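Local coordinates for fimbrium subunit Fim1C (Bacteroides vulgatus, PDB 4QB7), which is probably a component of the tip of fimbriae, the filamentous surface appendages that mediate cell adhesion and biofilm formation, at residues T191-D196 against L285-N290. Sequence-based numbering, arbitrary orientation.
With SO4 (sulfate ion), chain K.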
loop_
_atom_site.group_PDB
_atom_site.type_symbol
_atom_site.label_atom_id
_atom_site.label_comp_id
_atom_site.label_asym_id
_atom_site.label_seq_id
_atom_site.Cartn_x
_atom_site.Cartn_y
_atom_site.Cartn_z
ATOM N N THR A 191 18.577 -9.317 -12.836
ATOM C CA THR A 191 17.765 -9.506 -14.043
ATOM C C THR A 191 16.337 -9.977 -13.739
ATOM O O THR A 191 15.474 -9.949 -14.620
ATOM C CB THR A 191 18.471 -10.536 -14.941
ATOM O OG1 THR A 191 18.658 -11.733 -14.184
ATOM C CG2 THR A 191 19.849 -10.060 -15.422
ATOM N N GLY A 192 16.095 -10.440 -12.525
ATOM C CA GLY A 192 14.783 -10.961 -12.165
ATOM C C GLY A 192 14.542 -10.971 -10.673
ATOM O O GLY A 192 15.490 -10.998 -9.886
ATOM N N LEU A 193 13.269 -10.933 -10.287
ATOM C CA LEU A 193 12.835 -10.935 -8.897
ATOM C C LEU A 193 11.397 -11.430 -8.817
ATOM O O LEU A 193 10.545 -10.995 -9.593
ATOM C CB LEU A 193 12.957 -9.534 -8.260
ATOM C CG LEU A 193 12.741 -9.463 -6.747
ATOM C CD1 LEU A 193 13.959 -9.917 -5.985
ATOM C CD2 LEU A 193 12.423 -8.091 -6.332
ATOM N N LYS A 194 11.150 -12.369 -7.896
ATOM C CA LYS A 194 9.839 -12.930 -7.600
ATOM C C LYS A 194 9.586 -12.832 -6.102
ATOM O O LYS A 194 10.540 -12.908 -5.320
ATOM C CB LYS A 194 9.738 -14.406 -8.047
ATOM C CG LYS A 194 9.660 -14.647 -9.533
ATOM C CD LYS A 194 9.632 -16.114 -9.796
ATOM C CE LYS A 194 9.565 -16.464 -11.259
ATOM N NZ LYS A 194 8.549 -17.528 -11.515
ATOM N N LEU A 195 8.315 -12.667 -5.701
ATOM C CA LEU A 195 7.930 -12.737 -4.295
ATOM C C LEU A 195 7.309 -14.111 -4.057
ATOM O O LEU A 195 6.409 -14.518 -4.800
ATOM C CB LEU A 195 6.967 -11.602 -3.876
ATOM C CG LEU A 195 6.365 -11.732 -2.468
ATOM C CD1 LEU A 195 7.389 -11.365 -1.372
ATOM C CD2 LEU A 195 5.086 -10.938 -2.351
ATOM N N ASP A 196 7.841 -14.855 -3.084
ATOM C CA ASP A 196 7.323 -16.171 -2.682
ATOM C C ASP A 196 6.422 -15.950 -1.449
ATOM O O ASP A 196 6.936 -15.739 -0.344
ATOM C CB ASP A 196 8.471 -17.154 -2.403
ATOM C CG ASP A 196 8.051 -18.586 -2.126
ATOM O OD1 ASP A 196 6.823 -18.854 -2.070
ATOM O OD2 ASP A 196 8.944 -19.444 -1.973
ATOM N N LEU A 285 7.569 -14.987 4.331
ATOM C CA LEU A 285 7.649 -14.340 3.029
ATOM C C LEU A 285 9.101 -14.420 2.547
ATOM O O LEU A 285 10.034 -14.277 3.352
ATOM C CB LEU A 285 7.161 -12.892 3.078
ATOM C CG LEU A 285 5.690 -12.678 3.407
ATOM C CD1 LEU A 285 5.410 -11.255 3.570
ATOM C CD2 LEU A 285 4.790 -13.254 2.354
ATOM N N LYS A 286 9.298 -14.708 1.257
ATOM C CA LYS A 286 10.633 -14.828 0.668
ATOM C C LYS A 286 10.714 -14.131 -0.674
ATOM O O LYS A 286 9.691 -13.936 -1.320
ATOM C CB LYS A 286 11.002 -16.314 0.450
ATOM C CG LYS A 286 11.163 -17.137 1.694
ATOM C CD LYS A 286 11.436 -18.569 1.307
ATOM C CE LYS A 286 10.704 -19.574 2.155
ATOM N NZ LYS A 286 11.359 -19.725 3.470
ATOM N N LEU A 287 11.935 -13.837 -1.127
ATOM C CA LEU A 287 12.228 -13.315 -2.455
ATOM C C LEU A 287 12.992 -14.387 -3.251
ATOM O O LEU A 287 13.728 -15.159 -2.658
ATOM C CB LEU A 287 13.070 -12.019 -2.389
ATOM C CG LEU A 287 12.486 -10.789 -1.700
ATOM C CD1 LEU A 287 13.531 -9.687 -1.656
ATOM C CD2 LEU A 287 11.255 -10.272 -2.404
ATOM N N LYS A 288 12.810 -14.440 -4.573
ATOM C CA LYS A 288 13.539 -15.309 -5.505
ATOM C C LYS A 288 14.257 -14.352 -6.447
ATOM O O LYS A 288 13.596 -13.583 -7.148
ATOM C CB LYS A 288 12.607 -16.298 -6.246
ATOM C CG LYS A 288 11.873 -17.316 -5.364
ATOM C CD LYS A 288 12.817 -18.262 -4.626
ATOM C CE LYS A 288 12.095 -19.426 -4.023
ATOM N NZ LYS A 288 11.867 -20.487 -5.026
ATOM N N ILE A 289 15.593 -14.288 -6.370
ATOM C CA ILE A 289 16.362 -13.325 -7.152
ATOM C C ILE A 289 17.223 -14.019 -8.203
ATOM O O ILE A 289 17.676 -15.165 -8.008
ATOM C CB ILE A 289 17.194 -12.415 -6.214
ATOM C CG1 ILE A 289 17.682 -11.134 -6.942
ATOM C CG2 ILE A 289 18.311 -13.185 -5.498
ATOM C CD1 ILE A 289 18.264 -10.023 -6.061
ATOM N N ASN A 290 17.408 -13.310 -9.349
ATOM C CA ASN A 290 18.234 -13.722 -10.498
ATOM C C ASN A 290 19.288 -12.661 -10.733
ATOM O O ASN A 290 18.954 -11.484 -10.780
ATOM C CB ASN A 290 17.374 -13.885 -11.753
ATOM C CG ASN A 290 16.349 -14.974 -11.717
ATOM O OD1 ASN A 290 16.081 -15.602 -10.692
ATOM N ND2 ASN A 290 15.770 -15.254 -12.872
HETATM S S SO4 K . 16.454 -13.586 -15.861
HETATM O O1 SO4 K . 17.850 -13.337 -15.874
HETATM O O2 SO4 K . 16.269 -15.013 -16.006
HETATM O O3 SO4 K . 15.957 -13.168 -14.585
HETATM O O4 SO4 K . 15.790 -12.828 -16.962
#
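Asn290 meets Thr191 and Gly192 together: its O accepts from Thr191 N at 3.0 Å and its N donates to Gly192 O at 3.1 Å, both donors lying well above the respective carbonyl planes. Two residues set against one, with Thr191 psi at -15°, far from the extended value, fit a classic beta bulge. Beyond it the pairing is regular, with Lys194 opposite Lys288 and Asp196 opposite Lys286 each joined by two backbone bonds, and Lys194 N reaching Lys288 O in the carbonyl plane.

Traced outward, Asn290 CB lies near Thr191 OG1 (3.5 Å) and sulfate O3, and CG also nears O3. With CG beside its own backbone N (chi1 -65°), the amide turns ND2 to sulfate O3 at 2.7 Å, while OD1 accepts from Asn309 N, so both ends of the amide are engaged. The sulfate probably came from the crystallisation liquor.

On the buried face, Leu193 CD1 crosses Ile289 CG1 at a slant, 4.0 Å away, and Leu195 CD1 meets Leu287 CD2 at 4.1 Å. The 158° angle and paired backbone bonds together show twisted antiparallel neighbours in one sheet, packed through Leu193 and Leu287 on Ile174 of another, as in a beta sandwich, consistent with the transthyretin-like fold of the fimbrillin superfamily.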